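Local coordinates for A rubisco-like protein (Burkholderia fungorum, PDB 3NWR) that has no established reaction but is probably a lyase-type enzyme built as a dimer on the RuBisCO large-chain scaffold, at residues 93-98 with 131-136; 150-155 with 229-234; 166-171 with 180-185; 174-179 with 212-217; 260-263 with 269-272. All coordinates share one frame; numbering follows the deposited sequence.

Contact 1 of 5, residues 93-98 with 131-136; sequences RITLSF and SLRLPA
Thr95 and Arg133 meet across one face of the four-stranded antiparallel sheet in the RuBisCO large-chain N-terminal domain. Strand 14-23 runs between strands 89-99 and 126-133, so the two segments are second neighbours in the sheet. The 9.3 Å between the CA atoms of Thr95 and Ser131 fits that spacing, and no hydrogen bond links the two segments directly. The Thr95 and Arg133 side chains cross at about a right angle. The arginine chain is bent in its middle (chi3 -65°), which swings the guanidinium back over the intervening strand, and Thr95 CG2 lies in the guanidinium plane, at its edge, 3.6 Å from Arg133 NH2. Thr95 OG1 is turned to the backbone N side (chi1 -64°) and bonds to Asp18 OD1, the same oxygen that Arg133 NH2 engages in a salt bridge. Glu16 gives Arg133 NH2 a second acid. Arg93, extended from CG to NE, forms a salt bridge with Asp18 OD2. Arg93 NH2 and Arg133 NH1 are 5.5 Å apart, and the carboxylate of Asp18 on the middle strand probably offsets the two positive charges and would also restrain the rotation of both guanidinium groups. The CB of Ser131 points toward strand 89-99, and the hydroxyl is approached obliquely by the Arg93 guanidinium: Ser131 OG and Arg93 NH2 are 3.9 Å apart, too long to count as a hydrogen bond.

Contact 2 of 5, residues 150-155 with 229-234; sequences AGTRAL and PVMVAF
Leu155, near the end of helix 148-156, passes the non-helical segment 229-234 with its CA 7.2 Å from that of Met231, and no hydrogen bond crosses the gap. Met231 bridges it. Its chain leaves the backbone extended through chi1 and chi2, and then bends at the thioether (chi3 -66°), which lays the terminal methyl against the helix between two residues one turn apart. Met231 CE is 3.6 Å from Leu155 CB and 4.0 Å from Thr152 CG2, and the sulfur also borders the threonine methyl, with Met231 SD 4.1 Å from Thr152 CG2. Thr152 and Met231 cross at about a right angle. The threonine shows its methyl to the thioether while Thr152 OG1 bonds to Gly148 O and His315 NE2. At the start of segment 229-234, Pro229 CB rests 3.5 Å from Leu155 O, so the ring packs on the backbone of the helix end. Met231 also touches Cys257 and Val280, and Leu155 touches Val280. These residues lie at the starts of parallel barrel strands, as His315 does. The arrangement is that of a TIM barrel whose N-terminal, bottom end is covered by the helix that precedes its first strand.

Contact 3 of 5, residues 166-171 with 180-185; sequences TIIKPN and AALVRE
The loop that follows the first barrel strand, 163-165, packs back through Ile168 and Lys169 onto Leu182 and Val183 of helix 176-189, the helix it leads into. Ile168 spreads its two branches over neighbouring helix residues. Its CG2 meets Leu182 CD2 at 3.9 Å, the two side chains sliding past each other in opposite directions, while the longer arm, carried beside the backbone N (chi1 -68°), takes Ile168 CD1 to 3.8 Å from Val183 CG2. Leu182 CD2 has a second, tighter neighbour in Lys169 O, only 3.2 Å away, a close van der Waals approach of a methyl to a carbonyl oxygen. This is the first beta-alpha unit of the TIM barrel, and its loop lies at the C-terminal end of the strands, where RuBisCO-family active sites are found. Ile168 also touches Ile194 and Asp196, which flank the carboxylated Lys195 in sequence. The Lys169 side chain leads away from the helix and donates from NZ to Asn171 OD1 at 2.7 Å, in the carbonyl plane and on a lone pair, with a C=O...N angle of 132°. Between these two residues, Pro170 follows a cis peptide bond and packs on Ser40 of the second subunit, while Asn171 touches Glu37 of that subunit.

Contact 4 of 5, residues 174-179 with 212-217; sequences LSAAET and VRAVMS
Ala176 and Thr179, at the start of helix 176-189, pack on Ala214 and Val215 of helix 208-226. In the first pair, Ala214 points its methyl at the other helix, where Ala214 CB reaches Ala176 O at 3.9 Å and Ala176 CB at 4.4 Å. With nothing larger than methyls at this point, the CA atoms of Ala176 and Ala214 come within 6.3 Å. One turn further on, Thr179 CG2 meets Val215 CG2 at 3.8 Å, the side chains crossing at a slant. These are neighbouring helices on the outside of the TIM barrel, and Phe234 lies under Val215 on the side of strand 233-235.

No hydrogen bond crosses between the helices; those that shape the helix start lie within segment 174-179. Ser175 is the N-cap and forms a capping box with Glu178: Glu178 N donates to Ser175 OG at 3.0 Å (162°), and Ser175 N donates to Glu178 OE1 at 2.9 Å, nearly straight at 173° and on the anti side of the carboxylate. Ser175 O accepts twice, from Thr179 N at 2.9 Å and from Thr179 OG1 at 2.8 Å, the two donors arriving from opposite faces of the carbonyl plane.

The chemistry implies a division of labour within Thr179. Its hydroxyl is used on Ser175 O, one turn back, which fixes the rotation of the side chain and leaves the methyl to face Val215, so the side chains that face each other between the helices do so with methyl groups.

Contact 5 of 5, residues 260-263 with 269-272; sequences ASIN and AIQS
Ile270 packs closely on Ala260 and only loosely on Ile262. The close part is a meeting of two methyls. Ala260 CB points from the end of strand 257-261 toward helix 267-276, and Ile270 CD1 comes down on it at 3.8 Å. The isoleucine reaches this place by a doubly bent arm: CG1 stands beside the backbone N (chi1 -62°), and a second turn of like sign (chi2 -58°) curls CD1 back toward the strand. Cys265 touches both residues.

Ile262 makes the looser half. Ile262 CG2 lies 4.3 Å from Ile270 CG1, and the rest of the side chain runs away from the helix toward Tyr304 and Trp308 of helix 301-309, even though the CA atoms of Ile262 and Ile270, at 7.1 Å, are the closest pair across the segments. Trp308 also touches Ile270, and all three residues of the contact are buried, so the looser side does not face solvent.

The segments belong to a beta-alpha-beta crossover of the TIM barrel, in which strand 257-261 passes through the short helix 262-265 and helix 267-276 to the parallel strand 280-284. At the strand end the chain makes an inverse gamma turn centred on Ser261, whose CB points away from helix 267-276. Beyond Ile270 the helix meets the second subunit, where Ser272 OG bonds to Asp239 OD1 and Asp241 N of that chain.

How the contacts relate
Contact 1 stands apart in the N-terminal domain; its nearest neighbour is contact 5, with centres about 24 Å and nearest atoms about 11 Å apart. The other four belong to the barrel. Contacts 3 and 4 share helix 176-189, with centres about 9 Å apart, and join directly where Val183 CG1 meets Val215 CG1 at 3.8 Å. Contact 4 reaches contact 2 through Phe234, whose CE2 lies 3.6 Å from Met216 SD. Contacts 5 and 2 do not touch (nearest atoms about 5 Å) but reach neighbouring strands, 257-261 and 233-235, of one sheet. Carboxylated Lys195, probably an active-site residue as in RuBisCO, lies between Ile194 and Asp196, which Ile168 touches and Ala233 binds through its backbone.

Contact 1 of 5, residues 93-98 with 131-136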
# COMPACT_ATOMS: atom_id res chain seq x y z
N ARG A 93 8.25 -23.17 -0.77
CA ARG A 93 7.22 -22.68 0.13
C ARG A 93 7.79 -22.77 1.54
O ARG A 93 8.33 -23.80 1.92
CB ARG A 93 5.93 -23.50 0.04
CG ARG A 93 4.78 -22.89 0.84
CD ARG A 93 3.49 -23.70 0.80
NE ARG A 93 2.47 -23.10 1.65
CZ ARG A 93 1.37 -22.50 1.21
NH1 ARG A 93 1.13 -22.44 -0.09
NH2 ARG A 93 0.50 -21.98 2.07
N ILE A 94 7.68 -21.69 2.30
CA ILE A 94 8.22 -21.69 3.65
C ILE A 94 7.18 -21.18 4.64
O ILE A 94 6.25 -20.46 4.26
CB ILE A 94 9.50 -20.85 3.76
CG1 ILE A 94 9.18 -19.36 3.58
CG2 ILE A 94 10.54 -21.32 2.74
CD1 ILE A 94 10.35 -18.46 3.86
N THR A 95 7.33 -21.57 5.90
CA THR A 95 6.50 -21.02 6.96
C THR A 95 7.40 -20.42 8.01
O THR A 95 8.34 -21.08 8.48
CB THR A 95 5.63 -22.11 7.63
OG1 THR A 95 4.70 -22.64 6.67
CG2 THR A 95 4.86 -21.52 8.80
N LEU A 96 7.14 -19.16 8.37
CA LEU A 96 7.83 -18.51 9.47
C LEU A 96 6.92 -18.40 10.69
O LEU A 96 5.71 -18.22 10.56
CB LEU A 96 8.32 -17.11 9.09
CG LEU A 96 9.26 -17.03 7.90
CD1 LEU A 96 9.77 -15.59 7.74
CD2 LEU A 96 10.42 -17.99 8.07
N SER A 97 7.52 -18.52 11.87
CA SER A 97 6.81 -18.33 13.13
C SER A 97 7.34 -17.07 13.81
O SER A 97 8.54 -16.95 14.04
CB SER A 97 7.02 -19.54 14.05
OG SER A 97 6.34 -19.38 15.28
N PHE A 98 6.45 -16.13 14.12
CA PHE A 98 6.82 -14.85 14.72
C PHE A 98 6.29 -14.74 16.14
O PHE A 98 5.12 -15.01 16.38
CB PHE A 98 6.21 -13.70 13.91
CG PHE A 98 6.91 -13.41 12.62
CD1 PHE A 98 6.46 -13.95 11.42
CD2 PHE A 98 8.02 -12.57 12.60
CE1 PHE A 98 7.11 -13.67 10.23
CE2 PHE A 98 8.68 -12.29 11.40
CZ PHE A 98 8.23 -12.84 10.23
N SER A 131 -0.10 -16.49 3.08
CA SER A 131 -1.14 -16.66 4.07
C SER A 131 -0.64 -16.36 5.47
O SER A 131 0.57 -16.34 5.72
CB SER A 131 -1.72 -18.08 4.00
OG SER A 131 -0.70 -19.02 4.23
N LEU A 132 -1.58 -16.10 6.38
CA LEU A 132 -1.29 -15.81 7.78
C LEU A 132 -2.18 -16.66 8.66
O LEU A 132 -3.33 -16.94 8.31
CB LEU A 132 -1.55 -14.34 8.10
CG LEU A 132 -0.63 -13.34 7.41
CD1 LEU A 132 -1.18 -11.93 7.55
CD2 LEU A 132 0.77 -13.43 7.99
N ARG A 133 -1.66 -17.04 9.82
CA ARG A 133 -2.48 -17.71 10.83
C ARG A 133 -2.26 -17.04 12.18
O ARG A 133 -1.15 -17.03 12.70
CB ARG A 133 -2.14 -19.19 10.91
CG ARG A 133 -2.63 -19.99 9.72
CD ARG A 133 -2.20 -21.45 9.81
NE ARG A 133 -0.75 -21.57 9.73
CZ ARG A 133 -0.06 -21.49 8.59
NH1 ARG A 133 -0.70 -21.28 7.44
NH2 ARG A 133 1.26 -21.61 8.59
N LEU A 134 -3.33 -16.48 12.72
CA LEU A 134 -3.27 -15.77 14.00
C LEU A 134 -4.11 -16.50 15.05
O LEU A 134 -5.18 -17.01 14.74
CB LEU A 134 -3.82 -14.35 13.83
CG LEU A 134 -2.86 -13.26 13.29
CD1 LEU A 134 -2.27 -13.63 11.94
CD2 LEU A 134 -3.57 -11.91 13.20
N PRO A 135 -3.63 -16.52 16.30
CA PRO A 135 -4.46 -17.07 17.38
C PRO A 135 -5.67 -16.19 17.61
O PRO A 135 -5.59 -14.98 17.43
CB PRO A 135 -3.54 -17.00 18.61
CG PRO A 135 -2.15 -16.79 18.09
CD PRO A 135 -2.31 -16.07 16.77
N ALA A 136 -6.78 -16.80 18.02
CA ALA A 136 -7.99 -16.05 18.32
C ALA A 136 -7.77 -14.95 19.35
O ALA A 136 -8.31 -13.85 19.23
CB ALA A 136 -9.09 -17.01 18.78

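Contact 2 of 5, residues 150-155 with 229-234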
# COMPACT_ATOMS: atom_id res chain seq x y z
N ALA A 150 -24.59 -10.24 8.64
CA ALA A 150 -25.88 -10.08 9.29
C ALA A 150 -26.33 -8.62 9.34
O ALA A 150 -27.49 -8.31 9.08
CB ALA A 150 -25.85 -10.68 10.70
N GLY A 151 -25.41 -7.73 9.68
CA GLY A 151 -25.73 -6.31 9.74
C GLY A 151 -26.10 -5.71 8.40
O GLY A 151 -26.98 -4.87 8.29
N THR A 152 -25.39 -6.13 7.35
CA THR A 152 -25.70 -5.67 6.02
C THR A 152 -27.08 -6.17 5.57
O THR A 152 -27.85 -5.43 4.95
CB THR A 152 -24.61 -6.09 5.02
OG1 THR A 152 -23.33 -5.69 5.52
CG2 THR A 152 -24.84 -5.46 3.66
N ARG A 153 -27.39 -7.43 5.89
CA ARG A 153 -28.72 -7.96 5.61
C ARG A 153 -29.79 -7.17 6.36
O ARG A 153 -30.83 -6.83 5.79
CB ARG A 153 -28.81 -9.44 5.97
CG ARG A 153 -28.04 -10.35 5.02
CD ARG A 153 -28.47 -11.80 5.24
NE ARG A 153 -27.92 -12.72 4.25
CZ ARG A 153 -28.34 -12.81 2.99
NH1 ARG A 153 -29.31 -12.01 2.55
NH2 ARG A 153 -27.78 -13.69 2.18
N ALA A 154 -29.53 -6.86 7.62
CA ALA A 154 -30.49 -6.10 8.41
C ALA A 154 -30.73 -4.72 7.81
O ALA A 154 -31.88 -4.26 7.71
CB ALA A 154 -30.02 -5.99 9.85
N LEU A 155 -29.65 -4.06 7.39
CA LEU A 155 -29.75 -2.71 6.85
C LEU A 155 -30.36 -2.64 5.45
O LEU A 155 -30.92 -1.62 5.07
CB LEU A 155 -28.37 -2.02 6.86
CG LEU A 155 -27.92 -1.59 8.26
CD1 LEU A 155 -26.41 -1.34 8.33
CD2 LEU A 155 -28.69 -0.35 8.70
N PRO A 229 -35.44 -0.36 1.86
CA PRO A 229 -34.20 0.39 2.11
C PRO A 229 -33.20 0.09 0.99
O PRO A 229 -33.18 -1.03 0.47
CB PRO A 229 -33.68 -0.19 3.43
CG PRO A 229 -34.67 -1.23 3.87
CD PRO A 229 -35.56 -1.55 2.72
N VAL A 230 -32.41 1.09 0.60
CA VAL A 230 -31.31 0.90 -0.34
C VAL A 230 -30.04 1.44 0.31
O VAL A 230 -30.01 2.60 0.74
CB VAL A 230 -31.54 1.61 -1.68
CG1 VAL A 230 -30.34 1.43 -2.60
CG2 VAL A 230 -32.80 1.07 -2.36
N MET A 231 -29.03 0.60 0.41
CA MET A 231 -27.76 0.98 1.01
C MET A 231 -26.86 1.68 -0.01
O MET A 231 -26.57 1.13 -1.07
CB MET A 231 -27.04 -0.26 1.56
CG MET A 231 -25.63 0.02 2.07
SD MET A 231 -24.87 -1.40 2.86
CE MET A 231 -25.92 -1.61 4.30
N VAL A 232 -26.43 2.90 0.31
CA VAL A 232 -25.53 3.63 -0.56
C VAL A 232 -24.16 3.70 0.10
O VAL A 232 -24.01 4.22 1.22
CB VAL A 232 -26.03 5.06 -0.87
CG1 VAL A 232 -25.01 5.81 -1.74
CG2 VAL A 232 -27.39 5.00 -1.57
N ALA A 233 -23.16 3.15 -0.59
CA ALA A 233 -21.79 3.23 -0.11
C ALA A 233 -21.18 4.51 -0.67
O ALA A 233 -20.73 4.55 -1.81
CB ALA A 233 -20.99 2.00 -0.55
N PHE A 234 -21.21 5.57 0.14
CA PHE A 234 -20.57 6.82 -0.23
C PHE A 234 -19.07 6.70 -0.07
O PHE A 234 -18.59 6.31 1.00
CB PHE A 234 -21.07 7.96 0.66
CG PHE A 234 -22.51 8.30 0.44
CD1 PHE A 234 -22.90 9.02 -0.68
CD2 PHE A 234 -23.48 7.89 1.34
CE1 PHE A 234 -24.24 9.34 -0.89
CE2 PHE A 234 -24.83 8.20 1.13
CZ PHE A 234 -25.21 8.93 0.01

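Contact 3 of 5, residues 166-171 with 180-185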
# COMPACT_ATOMS: atom_id res chain seq x y z
N THR A 166 -25.19 -2.01 -7.70
CA THR A 166 -24.68 -1.43 -8.92
C THR A 166 -23.85 -0.20 -8.60
O THR A 166 -23.84 0.27 -7.45
CB THR A 166 -25.81 -1.09 -9.91
OG1 THR A 166 -25.27 -0.90 -11.23
CG2 THR A 166 -26.53 0.16 -9.48
N ILE A 167 -23.13 0.32 -9.59
CA ILE A 167 -22.21 1.44 -9.39
C ILE A 167 -22.70 2.65 -10.17
O ILE A 167 -23.20 2.53 -11.28
CB ILE A 167 -20.75 1.11 -9.85
CG1 ILE A 167 -20.25 -0.18 -9.18
CG2 ILE A 167 -19.80 2.26 -9.53
CD1 ILE A 167 -20.73 -1.45 -9.85
N ILE A 168 -22.57 3.82 -9.56
CA ILE A 168 -22.93 5.07 -10.20
C ILE A 168 -22.01 5.36 -11.39
O ILE A 168 -20.79 5.42 -11.25
CB ILE A 168 -22.88 6.23 -9.18
CG1 ILE A 168 -23.99 6.04 -8.14
CG2 ILE A 168 -23.03 7.58 -9.89
CD1 ILE A 168 -23.82 6.90 -6.89
N LYS A 169 -22.61 5.51 -12.57
CA LYS A 169 -21.91 5.82 -13.82
C LYS A 169 -22.52 7.07 -14.44
O LYS A 169 -23.74 7.24 -14.38
CB LYS A 169 -22.07 4.67 -14.81
CG LYS A 169 -21.41 3.36 -14.40
CD LYS A 169 -19.92 3.41 -14.65
CE LYS A 169 -19.24 2.11 -14.27
NZ LYS A 169 -17.79 2.17 -14.55
N PRO A 170 -21.70 7.95 -15.03
CA PRO A 170 -20.24 7.89 -15.15
C PRO A 170 -19.55 7.89 -13.80
O PRO A 170 -20.12 8.37 -12.81
CB PRO A 170 -19.89 9.18 -15.91
CG PRO A 170 -21.02 10.09 -15.60
CD PRO A 170 -22.24 9.20 -15.59
N ASN A 171 -18.33 7.36 -13.76
CA ASN A 171 -17.60 7.17 -12.50
C ASN A 171 -17.48 8.45 -11.71
O ASN A 171 -17.57 8.46 -10.49
CB ASN A 171 -16.19 6.64 -12.77
CG ASN A 171 -16.18 5.27 -13.42
OD1 ASN A 171 -17.13 4.50 -13.29
ND2 ASN A 171 -15.09 4.95 -14.11
N ALA A 180 -27.98 12.38 -7.61
CA ALA A 180 -29.20 12.08 -6.87
C ALA A 180 -30.33 11.59 -7.78
O ALA A 180 -31.02 10.64 -7.44
CB ALA A 180 -29.64 13.31 -6.08
N ALA A 181 -30.50 12.23 -8.93
CA ALA A 181 -31.54 11.83 -9.88
C ALA A 181 -31.27 10.41 -10.38
O ALA A 181 -32.18 9.60 -10.52
CB ALA A 181 -31.59 12.80 -11.06
N LEU A 182 -30.00 10.13 -10.65
CA LEU A 182 -29.62 8.80 -11.12
C LEU A 182 -29.86 7.77 -10.04
O LEU A 182 -30.42 6.70 -10.29
CB LEU A 182 -28.16 8.78 -11.56
CG LEU A 182 -27.57 7.41 -11.88
CD1 LEU A 182 -28.39 6.67 -12.93
CD2 LEU A 182 -26.13 7.58 -12.32
N VAL A 183 -29.44 8.08 -8.82
CA VAL A 183 -29.66 7.16 -7.70
C VAL A 183 -31.15 6.84 -7.52
O VAL A 183 -31.51 5.70 -7.26
CB VAL A 183 -29.04 7.71 -6.41
CG1 VAL A 183 -29.58 6.98 -5.19
CG2 VAL A 183 -27.53 7.59 -6.48
N ARG A 184 -32.01 7.84 -7.69
CA ARG A 184 -33.45 7.61 -7.64
C ARG A 184 -33.88 6.56 -8.65
O ARG A 184 -34.63 5.63 -8.32
CB ARG A 184 -34.21 8.92 -7.86
CG ARG A 184 -35.73 8.78 -7.87
CD ARG A 184 -36.24 8.03 -6.65
NE ARG A 184 -37.55 8.52 -6.22
CZ ARG A 184 -38.42 7.82 -5.49
NH1 ARG A 184 -38.11 6.59 -5.12
NH2 ARG A 184 -39.58 8.35 -5.14
N GLU A 185 -33.40 6.68 -9.88
CA GLU A 185 -33.73 5.72 -10.94
C GLU A 185 -33.21 4.33 -10.61
O GLU A 185 -33.89 3.34 -10.85
CB GLU A 185 -33.17 6.17 -12.29
CG GLU A 185 -33.73 7.50 -12.79
CD GLU A 185 -32.92 8.07 -13.95
OE1 GLU A 185 -31.93 7.43 -14.37
OE2 GLU A 185 -33.27 9.17 -14.43

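Contact 4 of 5, residues 174-179 with 212-217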
# COMPACT_ATOMS: atom_id res chain seq x y z
N LEU A 174 -20.66 13.74 -12.82
CA LEU A 174 -22.02 14.19 -12.55
C LEU A 174 -22.04 15.22 -11.43
O LEU A 174 -21.22 15.18 -10.51
CB LEU A 174 -22.93 13.03 -12.15
CG LEU A 174 -23.18 11.91 -13.16
CD1 LEU A 174 -24.08 10.85 -12.54
CD2 LEU A 174 -23.79 12.44 -14.45
N SER A 175 -22.99 16.14 -11.50
CA SER A 175 -23.21 17.05 -10.39
C SER A 175 -23.90 16.31 -9.24
O SER A 175 -24.35 15.17 -9.41
CB SER A 175 -24.11 18.21 -10.83
OG SER A 175 -25.42 17.74 -11.06
N ALA A 176 -24.01 16.95 -8.08
CA ALA A 176 -24.70 16.34 -6.96
C ALA A 176 -26.15 16.06 -7.33
O ALA A 176 -26.67 14.98 -7.05
CB ALA A 176 -24.62 17.22 -5.71
N ALA A 177 -26.80 17.02 -7.98
CA ALA A 177 -28.19 16.85 -8.40
C ALA A 177 -28.34 15.72 -9.41
O ALA A 177 -29.27 14.92 -9.32
CB ALA A 177 -28.75 18.16 -8.98
N GLU A 178 -27.43 15.65 -10.37
CA GLU A 178 -27.48 14.60 -11.38
C GLU A 178 -27.27 13.23 -10.74
O GLU A 178 -27.91 12.25 -11.12
CB GLU A 178 -26.45 14.86 -12.48
CG GLU A 178 -26.80 16.02 -13.41
CD GLU A 178 -25.67 16.40 -14.34
OE1 GLU A 178 -24.49 16.18 -13.98
OE2 GLU A 178 -25.94 16.93 -15.44
N THR A 179 -26.38 13.17 -9.76
CA THR A 179 -26.11 11.91 -9.08
C THR A 179 -27.36 11.44 -8.33
O THR A 179 -27.75 10.28 -8.39
CB THR A 179 -24.96 12.05 -8.08
OG1 THR A 179 -23.79 12.52 -8.78
CG2 THR A 179 -24.63 10.71 -7.42
N VAL A 212 -23.82 13.71 -0.66
CA VAL A 212 -24.48 12.92 0.38
C VAL A 212 -25.87 13.47 0.68
O VAL A 212 -26.83 12.71 0.75
CB VAL A 212 -23.64 12.86 1.68
CG1 VAL A 212 -24.45 12.24 2.81
CG2 VAL A 212 -22.35 12.07 1.45
N ARG A 213 -25.96 14.78 0.87
CA ARG A 213 -27.25 15.40 1.15
C ARG A 213 -28.28 15.18 0.03
O ARG A 213 -29.42 14.79 0.30
CB ARG A 213 -27.09 16.89 1.46
CG ARG A 213 -26.28 17.18 2.70
CD ARG A 213 -26.22 18.68 2.94
NE ARG A 213 -25.71 18.98 4.28
CZ ARG A 213 -24.47 19.36 4.53
NH1 ARG A 213 -23.60 19.49 3.54
NH2 ARG A 213 -24.09 19.62 5.78
N ALA A 214 -27.88 15.40 -1.22
CA ALA A 214 -28.82 15.24 -2.33
C ALA A 214 -29.23 13.79 -2.52
O ALA A 214 -30.41 13.49 -2.68
CB ALA A 214 -28.23 15.79 -3.62
N VAL A 215 -28.25 12.90 -2.51
CA VAL A 215 -28.54 11.48 -2.70
C VAL A 215 -29.42 10.91 -1.59
O VAL A 215 -30.37 10.17 -1.86
CB VAL A 215 -27.24 10.65 -2.84
CG1 VAL A 215 -27.53 9.16 -2.77
CG2 VAL A 215 -26.53 11.00 -4.15
N MET A 216 -29.10 11.22 -0.34
CA MET A 216 -29.88 10.66 0.76
C MET A 216 -31.32 11.16 0.77
O MET A 216 -32.22 10.45 1.20
CB MET A 216 -29.21 10.89 2.12
CG MET A 216 -27.99 9.99 2.38
SD MET A 216 -28.32 8.24 2.06
CE MET A 216 -29.76 7.99 3.10
N SER A 217 -31.54 12.38 0.29
CA SER A 217 -32.91 12.88 0.16
C SER A 217 -33.74 11.93 -0.70
O SER A 217 -34.86 11.57 -0.34
CB SER A 217 -32.94 14.28 -0.44
OG SER A 217 -34.27 14.74 -0.51

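Contact 5 of 5, residues 260-263 with 269-272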
# COMPACT_ATOMS: atom_id res chain seq x y z
N ALA A 260 -14.29 3.14 1.50
CA ALA A 260 -12.94 3.71 1.56
C ALA A 260 -11.98 2.91 0.70
O ALA A 260 -12.07 1.68 0.66
CB ALA A 260 -12.44 3.77 3.01
N SER A 261 -11.08 3.60 0.01
CA SER A 261 -10.01 2.95 -0.74
C SER A 261 -8.93 2.55 0.25
O SER A 261 -8.01 3.31 0.55
CB SER A 261 -9.45 3.90 -1.80
OG SER A 261 -10.44 4.16 -2.77
N ILE A 262 -9.07 1.33 0.76
CA ILE A 262 -8.24 0.89 1.89
C ILE A 262 -6.73 1.03 1.68
O ILE A 262 -6.02 1.42 2.60
CB ILE A 262 -8.58 -0.54 2.33
CG1 ILE A 262 -8.63 -1.49 1.12
CG2 ILE A 262 -9.93 -0.53 3.06
CD1 ILE A 262 -8.74 -3.00 1.49
N ASN A 263 -6.22 0.68 0.50
CA ASN A 263 -4.78 0.69 0.32
C ASN A 263 -4.18 2.08 0.51
O ASN A 263 -3.08 2.22 1.04
CB ASN A 263 -4.39 0.14 -1.05
CG ASN A 263 -4.77 -1.31 -1.19
OD1 ASN A 263 -4.52 -2.12 -0.28
ND2 ASN A 263 -5.39 -1.65 -2.32
N ALA A 269 -5.32 4.58 9.39
CA ALA A 269 -6.52 5.41 9.24
C ALA A 269 -7.79 4.58 9.38
O ALA A 269 -8.74 5.00 10.06
CB ALA A 269 -6.52 6.12 7.89
N ILE A 270 -7.83 3.42 8.73
CA ILE A 270 -9.06 2.65 8.74
C ILE A 270 -9.41 2.11 10.12
O ILE A 270 -10.58 2.13 10.52
CB ILE A 270 -9.05 1.54 7.68
CG1 ILE A 270 -8.93 2.14 6.27
CG2 ILE A 270 -10.31 0.67 7.81
CD1 ILE A 270 -10.02 3.12 5.86
N GLN A 271 -8.41 1.65 10.87
CA GLN A 271 -8.69 1.15 12.21
C GLN A 271 -9.26 2.28 13.08
O GLN A 271 -10.21 2.07 13.84
CB GLN A 271 -7.46 0.51 12.86
CG GLN A 271 -7.79 -0.07 14.22
CD GLN A 271 -6.66 -0.86 14.85
OE1 GLN A 271 -5.58 -1.02 14.28
NE2 GLN A 271 -6.92 -1.38 16.04
N SER A 272 -8.71 3.48 12.95
CA SER A 272 -9.22 4.61 13.72
C SER A 272 -10.64 4.98 13.28
O SER A 272 -11.50 5.22 14.13
CB SER A 272 -8.28 5.81 13.61
OG SER A 272 -7.10 5.57 14.36